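Local coordinates for protein colicin-B (Escherichia coli, PDB 1RH1) that kills Escherichia coli and closely related bacteria by forming a channel that depolarises the cytoplasmic membrane and dissipates cellular energy, at residues Pro442-Val447 with Ser462-Thr467; Phe399-Met404 with Asn426-Ser431; Lys361-Tyr366 with Ser449-Gly454; Leu466-Ala471 with Ala490-Ala495. All blocks are in the same frame, centred on the assembly; numbering follows the deposited sequence.

Contact 1 of 4, residues Pro442-Val447 with Ser462-Thr467; sequences PLMLEV and SLFSLT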
loop_
_atom_site.group_PDB
_atom_site.type_symbol
_atom_site.label_atom_id
_atom_site.label_comp_id
_atom_site.label_asym_id
_atom_site.label_seq_id
_atom_site.Cartn_x
_atom_site.Cartn_y
_atom_site.Cartn_z
ATOM N N PRO A 442 -12.103 39.598 -2.246
ATOM C CA PRO A 442 -12.645 38.665 -3.226
ATOM C C PRO A 442 -11.690 37.633 -3.788
ATOM O O PRO A 442 -12.094 36.505 -4.062
ATOM C CB PRO A 442 -13.225 39.560 -4.280
ATOM C CG PRO A 442 -12.578 40.900 -4.016
ATOM C CD PRO A 442 -12.591 40.930 -2.519
ATOM N N LEU A 443 -10.415 38.002 -3.920
ATOM C CA LEU A 443 -9.414 37.074 -4.407
ATOM C C LEU A 443 -9.073 36.060 -3.350
ATOM O O LEU A 443 -9.079 34.874 -3.671
ATOM C CB LEU A 443 -8.093 37.736 -4.772
ATOM C CG LEU A 443 -7.255 37.298 -5.972
ATOM C CD1 LEU A 443 -5.819 37.480 -5.583
ATOM C CD2 LEU A 443 -7.468 35.855 -6.360
ATOM N N MET A 444 -8.757 36.497 -2.128
ATOM C CA MET A 444 -8.309 35.567 -1.104
ATOM C C MET A 444 -9.430 34.692 -0.592
ATOM O O MET A 444 -9.253 33.530 -0.257
ATOM C CB MET A 444 -7.673 36.356 0.030
ATOM C CG MET A 444 -6.507 37.232 -0.496
ATOM S SD MET A 444 -5.278 36.392 -1.524
ATOM C CE MET A 444 -4.020 36.247 -0.316
ATOM N N LEU A 445 -10.635 35.220 -0.676
ATOM C CA LEU A 445 -11.838 34.539 -0.238
ATOM C C LEU A 445 -12.283 33.435 -1.186
ATOM O O LEU A 445 -12.798 32.409 -0.769
ATOM C CB LEU A 445 -12.904 35.620 -0.068
ATOM C CG LEU A 445 -14.179 35.463 0.750
ATOM C CD1 LEU A 445 -13.883 34.932 2.144
ATOM C CD2 LEU A 445 -14.867 36.835 0.791
ATOM N N GLU A 446 -12.089 33.621 -2.476
ATOM C CA GLU A 446 -12.404 32.633 -3.487
ATOM C C GLU A 446 -11.508 31.423 -3.309
ATOM O O GLU A 446 -11.960 30.299 -3.540
ATOM C CB GLU A 446 -12.198 33.271 -4.866
ATOM C CG GLU A 446 -12.371 32.441 -6.139
ATOM C CD GLU A 446 -13.760 31.925 -6.467
ATOM O OE1 GLU A 446 -13.834 30.834 -7.037
ATOM O OE2 GLU A 446 -14.757 32.599 -6.177
ATOM N N VAL A 447 -10.251 31.635 -2.864
ATOM C CA VAL A 447 -9.288 30.542 -2.716
ATOM C C VAL A 447 -9.715 29.685 -1.538
ATOM O O VAL A 447 -9.723 28.455 -1.639
ATOM C CB VAL A 447 -7.852 31.077 -2.478
ATOM C CG1 VAL A 447 -6.893 29.916 -2.604
ATOM C CG2 VAL A 447 -7.461 32.138 -3.489
ATOM N N SER A 462 -1.921 25.182 -5.728
ATOM C CA SER A 462 -1.376 25.079 -7.061
ATOM C C SER A 462 -2.139 25.910 -8.056
ATOM O O SER A 462 -1.549 26.851 -8.563
ATOM C CB SER A 462 -1.383 23.660 -7.479
ATOM O OG SER A 462 -0.367 23.082 -6.686
ATOM N N LEU A 463 -3.426 25.660 -8.318
ATOM C CA LEU A 463 -4.275 26.472 -9.187
ATOM C C LEU A 463 -4.127 27.964 -8.965
ATOM O O LEU A 463 -3.996 28.695 -9.929
ATOM C CB LEU A 463 -5.698 26.052 -8.946
ATOM C CG LEU A 463 -6.871 26.687 -9.622
ATOM C CD1 LEU A 463 -6.814 26.549 -11.118
ATOM C CD2 LEU A 463 -8.097 25.963 -9.130
ATOM N N PHE A 464 -4.062 28.435 -7.730
ATOM C CA PHE A 464 -3.914 29.839 -7.457
ATOM C C PHE A 464 -2.557 30.346 -7.853
ATOM O O PHE A 464 -2.422 31.410 -8.462
ATOM C CB PHE A 464 -4.106 30.078 -6.001
ATOM C CG PHE A 464 -4.029 31.540 -5.623
ATOM C CD1 PHE A 464 -5.027 32.417 -6.036
ATOM C CD2 PHE A 464 -2.968 31.994 -4.855
ATOM C CE1 PHE A 464 -4.946 33.752 -5.670
ATOM C CE2 PHE A 464 -2.900 33.336 -4.494
ATOM C CZ PHE A 464 -3.890 34.214 -4.902
ATOM N N SER A 465 -1.546 29.578 -7.448
ATOM C CA SER A 465 -0.170 29.928 -7.753
ATOM C C SER A 465 0.114 29.784 -9.234
ATOM O O SER A 465 0.712 30.685 -9.799
ATOM C CB SER A 465 0.774 29.046 -6.981
ATOM O OG SER A 465 0.532 29.194 -5.593
ATOM N N LEU A 466 -0.320 28.702 -9.883
ATOM C CA LEU A 466 -0.210 28.522 -11.309
ATOM C C LEU A 466 -0.933 29.614 -12.071
ATOM O O LEU A 466 -0.295 30.238 -12.911
ATOM C CB LEU A 466 -0.804 27.233 -11.737
ATOM C CG LEU A 466 -0.013 25.998 -11.489
ATOM C CD1 LEU A 466 -0.807 24.821 -11.996
ATOM C CD2 LEU A 466 1.295 26.043 -12.243
ATOM N N THR A 467 -2.221 29.909 -11.818
ATOM C CA THR A 467 -2.945 30.975 -12.510
ATOM C C THR A 467 -2.209 32.302 -12.365
ATOM O O THR A 467 -2.083 33.000 -13.372
ATOM C CB THR A 467 -4.382 31.152 -11.948
ATOM O OG1 THR A 467 -5.061 29.912 -12.090
ATOM C CG2 THR A 467 -5.165 32.221 -12.687
#
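The ring of F464 reaches from helix 457-472 to helix 441-452 and meets L443, M444 and V447, one helical turn of side chains. Apolar packing carries most of it. L443 comes up at the ring edge: CD1 lies in the ring plane, and CD2 makes the nearest approach, 3.4 Å from F464 CE1. V447 CG2 comes in obliquely, 3.5 Å from F464 CD1, the two side chains crossing at about a right angle. The ring gets there because F464 CG is anti to its own backbone N (chi1 -177°), pointing it out from its helix.

The second kind is a Met-aromatic contact. M444 SD stands 5.3 Å from the centroid of the F464 ring and 54° off the ring normal, an oblique approach; its nearest ring atom is F464 CZ, 4.3 Å from SD. The bond from CA to CB in M444 leads away from the other helix, and only the bend of the chain brings the sulfur back.

The third kind is polar and stays within 462-467. T467 OG1 bonds to L463 O at 2.7 Å, and T467 N reaches the same oxygen from the opposite face of the carbonyl plane, so the buried hydroxyl is satisfied by its own helix.

The segment axes approach to 11.4 Å at 142°, a wide antiparallel pairing that one large ring spans. A492 of helix 479-495 and I427 of helix 420-435 extend the apolar surroundings. The chemistry is dispersion and sulfur-aromatic packing, consistent with the hydrophobic interior of a pore-forming domain whose helix 457-472 is predicted to enter the membrane.

Contact 2 of 4, residues Phe399-Met404 with Asn426-Ser431; sequences FNAEDM and NIREKS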
loop_
_atom_site.group_PDB
_atom_site.type_symbol
_atom_site.label_atom_id
_atom_site.label_comp_id
_atom_site.label_asym_id
_atom_site.label_seq_id
_atom_site.Cartn_x
_atom_site.Cartn_y
_atom_site.Cartn_z
ATOM N N PHE A 399 -6.514 37.548 -20.614
ATOM C CA PHE A 399 -6.160 36.220 -20.155
ATOM C C PHE A 399 -7.205 35.206 -20.592
ATOM O O PHE A 399 -8.396 35.475 -20.601
ATOM C CB PHE A 399 -6.037 36.299 -18.645
ATOM C CG PHE A 399 -5.739 35.002 -17.928
ATOM C CD1 PHE A 399 -4.424 34.580 -17.796
ATOM C CD2 PHE A 399 -6.782 34.248 -17.396
ATOM C CE1 PHE A 399 -4.150 33.400 -17.127
ATOM C CE2 PHE A 399 -6.506 33.065 -16.725
ATOM C CZ PHE A 399 -5.189 32.642 -16.591
ATOM N N ASN A 400 -6.766 34.056 -21.065
ATOM C CA ASN A 400 -7.654 32.987 -21.473
ATOM C C ASN A 400 -7.795 32.091 -20.260
ATOM O O ASN A 400 -6.992 31.212 -19.970
ATOM C CB ASN A 400 -7.041 32.234 -22.641
ATOM C CG ASN A 400 -7.886 31.144 -23.267
ATOM O OD1 ASN A 400 -7.634 30.725 -24.394
ATOM N ND2 ASN A 400 -8.897 30.629 -22.589
ATOM N N ALA A 401 -8.844 32.372 -19.501
ATOM C CA ALA A 401 -9.199 31.578 -18.352
ATOM C C ALA A 401 -9.494 30.175 -18.823
ATOM O O ALA A 401 -9.019 29.255 -18.174
ATOM C CB ALA A 401 -10.430 32.133 -17.706
ATOM N N GLU A 402 -10.166 29.991 -19.975
ATOM C CA GLU A 402 -10.542 28.673 -20.467
ATOM C C GLU A 402 -9.397 27.757 -20.773
ATOM O O GLU A 402 -9.542 26.555 -20.600
ATOM C CB GLU A 402 -11.357 28.730 -21.743
ATOM C CG GLU A 402 -12.804 29.200 -21.611
ATOM C CD GLU A 402 -13.839 28.145 -21.235
ATOM O OE1 GLU A 402 -13.573 26.938 -21.316
ATOM O OE2 GLU A 402 -14.941 28.565 -20.881
ATOM N N ASP A 403 -8.265 28.279 -21.234
ATOM C CA ASP A 403 -7.138 27.391 -21.480
ATOM C C ASP A 403 -6.313 27.103 -20.223
ATOM O O ASP A 403 -5.769 26.002 -20.097
ATOM C CB ASP A 403 -6.259 27.983 -22.574
ATOM C CG ASP A 403 -5.465 26.885 -23.272
ATOM O OD1 ASP A 403 -6.045 25.964 -23.886
ATOM O OD2 ASP A 403 -4.241 26.966 -23.170
ATOM N N MET A 404 -6.264 28.050 -19.264
ATOM C CA MET A 404 -5.655 27.846 -17.955
ATOM C C MET A 404 -6.438 26.771 -17.203
ATOM O O MET A 404 -5.914 26.048 -16.348
ATOM C CB MET A 404 -5.682 29.145 -17.165
ATOM C CG MET A 404 -4.975 29.087 -15.813
ATOM S SD MET A 404 -3.274 28.461 -15.849
ATOM C CE MET A 404 -2.627 29.818 -16.759
ATOM N N ASN A 426 -12.490 33.309 -12.111
ATOM C CA ASN A 426 -12.737 34.112 -10.940
ATOM C C ASN A 426 -11.458 34.736 -10.459
ATOM O O ASN A 426 -11.493 35.922 -10.174
ATOM C CB ASN A 426 -13.340 33.287 -9.844
ATOM C CG ASN A 426 -14.754 32.880 -10.187
ATOM O OD1 ASN A 426 -15.090 31.716 -10.034
ATOM N ND2 ASN A 426 -15.604 33.793 -10.658
ATOM N N ILE A 427 -10.323 34.024 -10.452
ATOM C CA ILE A 427 -9.049 34.613 -10.046
ATOM C C ILE A 427 -8.743 35.835 -10.892
ATOM O O ILE A 427 -8.298 36.854 -10.385
ATOM C CB ILE A 427 -7.911 33.587 -10.190
ATOM C CG1 ILE A 427 -8.173 32.320 -9.371
ATOM C CG2 ILE A 427 -6.638 34.236 -9.682
ATOM C CD1 ILE A 427 -8.315 32.575 -7.862
ATOM N N ARG A 428 -9.094 35.732 -12.173
ATOM C CA ARG A 428 -8.902 36.806 -13.127
ATOM C C ARG A 428 -9.731 38.024 -12.764
ATOM O O ARG A 428 -9.145 39.051 -12.434
ATOM C CB ARG A 428 -9.259 36.302 -14.517
ATOM C CG ARG A 428 -9.079 37.325 -15.609
ATOM C CD ARG A 428 -10.398 37.889 -16.139
ATOM N NE ARG A 428 -11.154 36.860 -16.824
ATOM C CZ ARG A 428 -10.821 36.403 -18.032
ATOM N NH1 ARG A 428 -9.765 36.912 -18.669
ATOM N NH2 ARG A 428 -11.496 35.370 -18.562
ATOM N N GLU A 429 -11.067 37.929 -12.758
ATOM C CA GLU A 429 -11.930 39.054 -12.406
ATOM C C GLU A 429 -11.613 39.651 -11.041
ATOM O O GLU A 429 -11.711 40.864 -10.833
ATOM C CB GLU A 429 -13.362 38.627 -12.386
ATOM C CG GLU A 429 -13.927 38.173 -13.700
ATOM C CD GLU A 429 -15.262 37.436 -13.577
ATOM O OE1 GLU A 429 -15.780 37.252 -12.467
ATOM O OE2 GLU A 429 -15.788 37.018 -14.610
ATOM N N LYS A 430 -11.202 38.767 -10.122
ATOM C CA LYS A 430 -10.862 39.159 -8.777
ATOM C C LYS A 430 -9.426 39.657 -8.635
ATOM O O LYS A 430 -9.101 40.308 -7.643
ATOM C CB LYS A 430 -11.154 37.974 -7.865
ATOM C CG LYS A 430 -12.666 37.867 -7.789
ATOM C CD LYS A 430 -13.204 36.624 -7.133
ATOM C CE LYS A 430 -14.717 36.785 -7.159
ATOM N NZ LYS A 430 -15.353 35.780 -6.325
ATOM N N SER A 431 -8.511 39.379 -9.568
ATOM C CA SER A 431 -7.213 40.026 -9.520
ATOM C C SER A 431 -7.420 41.408 -10.110
ATOM O O SER A 431 -6.810 42.364 -9.644
ATOM C CB SER A 431 -6.182 39.274 -10.347
ATOM O OG SER A 431 -5.786 38.051 -9.736
#
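R428 lays its guanidinium against the backbone and side chain of F399, with the two flat groups almost perpendicular: ring and guanidinium planes are 85° apart. F399 CD2 lies over one face of the guanidinium, while R428 NH1 sits at the edge of the ring, near its plane, 4.2 Å from CD2. The polar link is R428 NH1 to F399 O, a hydrogen bond of 2.8 Å with an angle of 148° at the hydrogen. It is bent at both ends, the donor being tilted from the carbonyl plane and the oxygen lying somewhat out of the guanidinium plane.

The arginine leaves its helix with CG anti to the backbone N (chi1 -179°), then folds at chi2 and chi3, which turns its end toward the start of helix 401-406, where R428 NH2 packs 3.5 Å from CB of A401, that helix's first residue, an oblique approach to the guanidinium.

NH1 has a second acceptor, W396 O, so one nitrogen ties together two carbonyls at the end of helix 386-398 and just beyond it. The contact therefore joins helix 420-435 to the junction between helices 386-398 and 401-406, while the F399 ring meets W396 and also rests on A471 of helix 457-472.

Contact 3 of 4, residues Lys361-Tyr366 with Ser449-Gly454; sequences KTIRSY and SWVISG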
loop_
_atom_site.group_PDB
_atom_site.type_symbol
_atom_site.label_atom_id
_atom_site.label_comp_id
_atom_site.label_asym_id
_atom_site.label_seq_id
_atom_site.Cartn_x
_atom_site.Cartn_y
_atom_site.Cartn_z
ATOM N N LYS A 361 -0.386 19.303 3.850
ATOM C CA LYS A 361 -0.584 20.519 4.622
ATOM C C LYS A 361 -1.846 21.257 4.178
ATOM O O LYS A 361 -2.531 20.928 3.194
ATOM C CB LYS A 361 0.657 21.401 4.483
ATOM C CG LYS A 361 1.922 20.695 4.988
ATOM C CD LYS A 361 3.214 21.448 4.666
ATOM C CE LYS A 361 4.448 20.531 4.742
ATOM N NZ LYS A 361 5.505 21.008 3.855
ATOM N N THR A 362 -2.148 22.255 4.999
ATOM C CA THR A 362 -3.375 23.028 4.910
ATOM C C THR A 362 -3.086 24.489 4.616
ATOM O O THR A 362 -2.212 25.001 5.321
ATOM C CB THR A 362 -4.088 22.822 6.264
ATOM O OG1 THR A 362 -4.394 21.436 6.274
ATOM C CG2 THR A 362 -5.355 23.640 6.490
ATOM N N ILE A 363 -3.746 25.222 3.693
ATOM C CA ILE A 363 -3.355 26.627 3.516
ATOM C C ILE A 363 -3.677 27.425 4.763
ATOM O O ILE A 363 -4.468 26.957 5.582
ATOM C CB ILE A 363 -4.054 27.388 2.321
ATOM C CG1 ILE A 363 -5.552 27.238 2.340
ATOM C CG2 ILE A 363 -3.508 26.854 1.008
ATOM C CD1 ILE A 363 -6.162 28.115 1.263
ATOM N N ARG A 364 -3.062 28.601 4.953
ATOM C CA ARG A 364 -3.354 29.421 6.115
ATOM C C ARG A 364 -4.794 29.901 6.145
ATOM O O ARG A 364 -5.523 29.789 5.160
ATOM C CB ARG A 364 -2.458 30.640 6.173
ATOM C CG ARG A 364 -1.006 30.353 6.555
ATOM C CD ARG A 364 -0.546 31.403 7.564
ATOM N NE ARG A 364 -0.592 32.713 6.962
ATOM C CZ ARG A 364 -0.419 33.854 7.615
ATOM N NH1 ARG A 364 -0.191 33.909 8.927
ATOM N NH2 ARG A 364 -0.427 34.967 6.896
ATOM N N SER A 365 -5.262 30.393 7.289
ATOM C CA SER A 365 -6.634 30.846 7.331
ATOM C C SER A 365 -6.769 32.142 6.562
ATOM O O SER A 365 -5.811 32.880 6.369
ATOM C CB SER A 365 -7.072 31.101 8.747
ATOM O OG SER A 365 -6.595 32.361 9.213
ATOM N N TYR A 366 -8.006 32.355 6.150
ATOM C CA TYR A 366 -8.553 33.558 5.536
ATOM C C TYR A 366 -8.163 34.797 6.328
ATOM O O TYR A 366 -7.579 35.705 5.750
ATOM C CB TYR A 366 -10.094 33.459 5.484
ATOM C CG TYR A 366 -10.667 32.280 6.314
ATOM C CD1 TYR A 366 -10.706 32.298 7.728
ATOM C CD2 TYR A 366 -11.068 31.118 5.633
ATOM C CE1 TYR A 366 -11.125 31.163 8.437
ATOM C CE2 TYR A 366 -11.485 29.981 6.332
ATOM C CZ TYR A 366 -11.509 30.004 7.730
ATOM O OH TYR A 366 -11.905 28.850 8.400
ATOM N N SER A 449 -12.818 29.491 -0.440
ATOM C CA SER A 449 -14.016 28.835 -0.943
ATOM C C SER A 449 -13.707 27.485 -1.539
ATOM O O SER A 449 -14.409 26.525 -1.238
ATOM C CB SER A 449 -14.682 29.580 -2.053
ATOM O OG SER A 449 -15.049 30.881 -1.652
ATOM N N TRP A 450 -12.625 27.394 -2.326
ATOM C CA TRP A 450 -12.240 26.151 -2.976
ATOM C C TRP A 450 -11.937 25.065 -1.993
ATOM O O TRP A 450 -12.352 23.931 -2.236
ATOM C CB TRP A 450 -10.997 26.271 -3.812
ATOM C CG TRP A 450 -11.093 27.240 -4.961
ATOM C CD1 TRP A 450 -12.269 27.626 -5.544
ATOM C CD2 TRP A 450 -10.009 27.795 -5.549
ATOM N NE1 TRP A 450 -11.937 28.429 -6.517
ATOM C CE2 TRP A 450 -10.595 28.558 -6.552
ATOM C CE3 TRP A 450 -8.636 27.751 -5.371
ATOM C CZ2 TRP A 450 -9.791 29.300 -7.407
ATOM C CZ3 TRP A 450 -7.843 28.495 -6.229
ATOM C CH2 TRP A 450 -8.415 29.262 -7.236
ATOM N N VAL A 451 -11.231 25.434 -0.908
ATOM C CA VAL A 451 -10.899 24.472 0.129
ATOM C C VAL A 451 -12.186 24.057 0.851
ATOM O O VAL A 451 -12.540 22.872 0.837
ATOM C CB VAL A 451 -9.904 25.071 1.138
ATOM C CG1 VAL A 451 -9.512 23.985 2.091
ATOM C CG2 VAL A 451 -8.627 25.534 0.488
ATOM N N ILE A 452 -12.920 25.027 1.420
ATOM C CA ILE A 452 -14.181 24.784 2.119
ATOM C C ILE A 452 -15.145 23.918 1.321
ATOM O O ILE A 452 -15.584 22.899 1.855
ATOM C CB ILE A 452 -14.808 26.152 2.461
ATOM C CG1 ILE A 452 -13.964 26.746 3.563
ATOM C CG2 ILE A 452 -16.256 26.051 2.907
ATOM C CD1 ILE A 452 -14.118 28.268 3.752
ATOM N N SER A 453 -15.447 24.209 0.049
ATOM C CA SER A 453 -16.359 23.347 -0.680
ATOM C C SER A 453 -15.734 22.010 -1.068
ATOM O O SER A 453 -16.301 21.267 -1.876
ATOM C CB SER A 453 -16.858 24.082 -1.904
ATOM O OG SER A 453 -17.680 25.169 -1.485
ATOM N N GLY A 454 -14.549 21.690 -0.498
ATOM C CA GLY A 454 -13.970 20.358 -0.648
ATOM C C GLY A 454 -12.645 20.121 -1.373
ATOM O O GLY A 454 -12.329 18.931 -1.522
#
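I363 can be followed outward from CB, which points toward helix 441-452. CG1 occupies the position between the backbone N and the carbonyl carbon (chi1 51°), and from there it comes within 4.0 Å of V451 CG2. The chain then runs on extended, and CD1 ends 3.7 Å from the same V451 CG2. The two side chains reach toward each other tip to tip, so a single methyl of V451 receives both outer atoms of the isoleucine. V451 presents that methyl by holding CG2 anti to its carbonyl carbon.

A second, looser touch lies nearer the surface: Y366 CE2 is 4.1 Å from I452 CD1, which approaches the ring obliquely as the side chains cross at about a right angle.

Both partners from 449-454 belong to the last turn of the helix. G454, with phi 116°, is the C' residue of a Schellman motif in which G454 N bonds to V451 O at 2.7 Å and M455 N to W450 O. On the other side S365 caps the start of helix 366-376 through D368 N. Side chains of F358, L461 and F496 also touch I363.

Dispersion alone joins the two segments, grading from the buried I363 to the exposed Y366 and I452; the polar links of 361-366, such as R364 NE to A495 O, go to other partners.

Contact 4 of 4, residues Leu466-Ala471 with Ala490-Ala495; sequences LTLGSA and AGAIGA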
loop_
_atom_site.group_PDB
_atom_site.type_symbol
_atom_site.label_atom_id
_atom_site.label_comp_id
_atom_site.label_asym_id
_atom_site.label_seq_id
_atom_site.Cartn_x
_atom_site.Cartn_y
_atom_site.Cartn_z
ATOM N N LEU A 466 -0.320 28.702 -9.883
ATOM C CA LEU A 466 -0.210 28.522 -11.309
ATOM C C LEU A 466 -0.933 29.614 -12.071
ATOM O O LEU A 466 -0.295 30.238 -12.911
ATOM C CB LEU A 466 -0.804 27.233 -11.737
ATOM C CG LEU A 466 -0.013 25.998 -11.489
ATOM C CD1 LEU A 466 -0.807 24.821 -11.996
ATOM C CD2 LEU A 466 1.295 26.043 -12.243
ATOM N N THR A 467 -2.221 29.909 -11.818
ATOM C CA THR A 467 -2.945 30.975 -12.510
ATOM C C THR A 467 -2.209 32.302 -12.365
ATOM O O THR A 467 -2.083 33.000 -13.372
ATOM C CB THR A 467 -4.382 31.152 -11.948
ATOM O OG1 THR A 467 -5.061 29.912 -12.090
ATOM C CG2 THR A 467 -5.165 32.221 -12.687
ATOM N N LEU A 468 -1.686 32.656 -11.173
ATOM C CA LEU A 468 -0.975 33.916 -11.022
ATOM C C LEU A 468 0.392 33.969 -11.700
ATOM O O LEU A 468 0.708 34.926 -12.405
ATOM C CB LEU A 468 -0.772 34.248 -9.550
ATOM C CG LEU A 468 -1.944 34.487 -8.642
ATOM C CD1 LEU A 468 -1.463 35.272 -7.442
ATOM C CD2 LEU A 468 -3.006 35.302 -9.330
ATOM N N GLY A 469 1.208 32.926 -11.513
ATOM C CA GLY A 469 2.567 32.838 -12.018
ATOM C C GLY A 469 2.603 32.683 -13.514
ATOM O O GLY A 469 3.211 33.495 -14.201
ATOM N N SER A 470 1.922 31.664 -14.039
ATOM C CA SER A 470 1.907 31.451 -15.474
ATOM C C SER A 470 1.118 32.486 -16.271
ATOM O O SER A 470 1.064 32.458 -17.495
ATOM C CB SER A 470 1.389 30.036 -15.751
ATOM O OG SER A 470 0.039 29.876 -15.392
ATOM N N ALA A 471 0.497 33.437 -15.593
ATOM C CA ALA A 471 -0.116 34.551 -16.274
ATOM C C ALA A 471 0.965 35.609 -16.329
ATOM O O ALA A 471 1.079 36.199 -17.392
ATOM C CB ALA A 471 -1.296 35.122 -15.510
ATOM N N ALA A 490 3.789 37.247 -5.245
ATOM C CA ALA A 490 4.663 36.532 -4.313
ATOM C C ALA A 490 4.159 36.700 -2.889
ATOM O O ALA A 490 4.098 35.746 -2.124
ATOM C CB ALA A 490 6.076 37.059 -4.362
ATOM N N GLY A 491 3.746 37.919 -2.549
ATOM C CA GLY A 491 3.128 38.224 -1.278
ATOM C C GLY A 491 1.789 37.515 -1.197
ATOM O O GLY A 491 1.414 37.120 -0.098
ATOM N N ALA A 492 1.074 37.285 -2.315
ATOM C CA ALA A 492 -0.203 36.585 -2.279
ATOM C C ALA A 492 -0.017 35.082 -2.124
ATOM O O ALA A 492 -0.578 34.510 -1.196
ATOM C CB ALA A 492 -0.995 36.836 -3.546
ATOM N N ILE A 493 0.753 34.372 -2.939
ATOM C CA ILE A 493 1.009 32.962 -2.688
ATOM C C ILE A 493 1.680 32.777 -1.326
ATOM O O ILE A 493 1.461 31.797 -0.616
ATOM C CB ILE A 493 1.898 32.456 -3.765
ATOM C CG1 ILE A 493 1.159 32.580 -5.056
ATOM C CG2 ILE A 493 2.290 31.024 -3.509
ATOM C CD1 ILE A 493 2.155 32.486 -6.210
ATOM N N GLY A 494 2.481 33.774 -0.946
ATOM C CA GLY A 494 3.187 33.769 0.328
ATOM C C GLY A 494 2.269 33.636 1.535
ATOM O O GLY A 494 2.419 32.712 2.343
ATOM N N ALA A 495 1.294 34.559 1.570
ATOM C CA ALA A 495 0.288 34.667 2.617
ATOM C C ALA A 495 -0.514 33.411 2.952
ATOM O O ALA A 495 -0.991 33.294 4.070
ATOM C CB ALA A 495 -0.691 35.760 2.245
#
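A492 and I493 are the residues of 490-495 that meet L468. A490, at the start, turns its methyl away from helix 457-472, and its side chain rests on Y344 of helix 342-357. G491 follows without a side chain. A492 then directs CB toward the facing helix, where it lies 4.2 Å from L468 CD1.

I493 comes next, also directed toward the other segment; its CG1 is 4.5 Å from the same L468 CD1, at the limit of contact. One leucine methyl thus faces two consecutive residues. L468 is carried there with CG anti to its carbonyl carbon (chi1 -63°) and an extended chi2. The nearest CA pair agrees, L468 CA lying 8.6 Å from I493 CA. I493 also packs on I329 of helix 291-340 and on I351 and I355 of helix 342-357.

At G494 the helix continues in regular fashion, G494 N bonding to A490 O at 2.8 Å. A495 closes the segment, its methyl against A369, S372 and I373 of helix 366-376.

On the facing helix S470 OG and S470 N both bond to L466 O. Between the segments there remain only modest methyl and methylene contacts. This apolar interface is consistent with the hydrophobic helical hairpin of channel-forming colicins, both helices being predicted membrane-spanning segments.

All four contacts lie within the pore-forming domain, on the same side of the chain's centre. Contacts 1 and 4 are closest, with centres about 8 Å apart; they share L466 and T467 on helix 457-472. Contact 3 shares helix 441-452 with contact 1, about 10 Å between centres, and contact 2 lies equally near contact 1 through helix 420-435. Contacts 2 and 3 are farthest apart, about 20 Å. Along the chain 361-366 comes first, then both segments of contact 2, then helices 441-452, 457-472 and 479-495. Helix 457-472 is thus packed by neighbours on several sides, consistent with a soluble form that buries its predicted membrane helices.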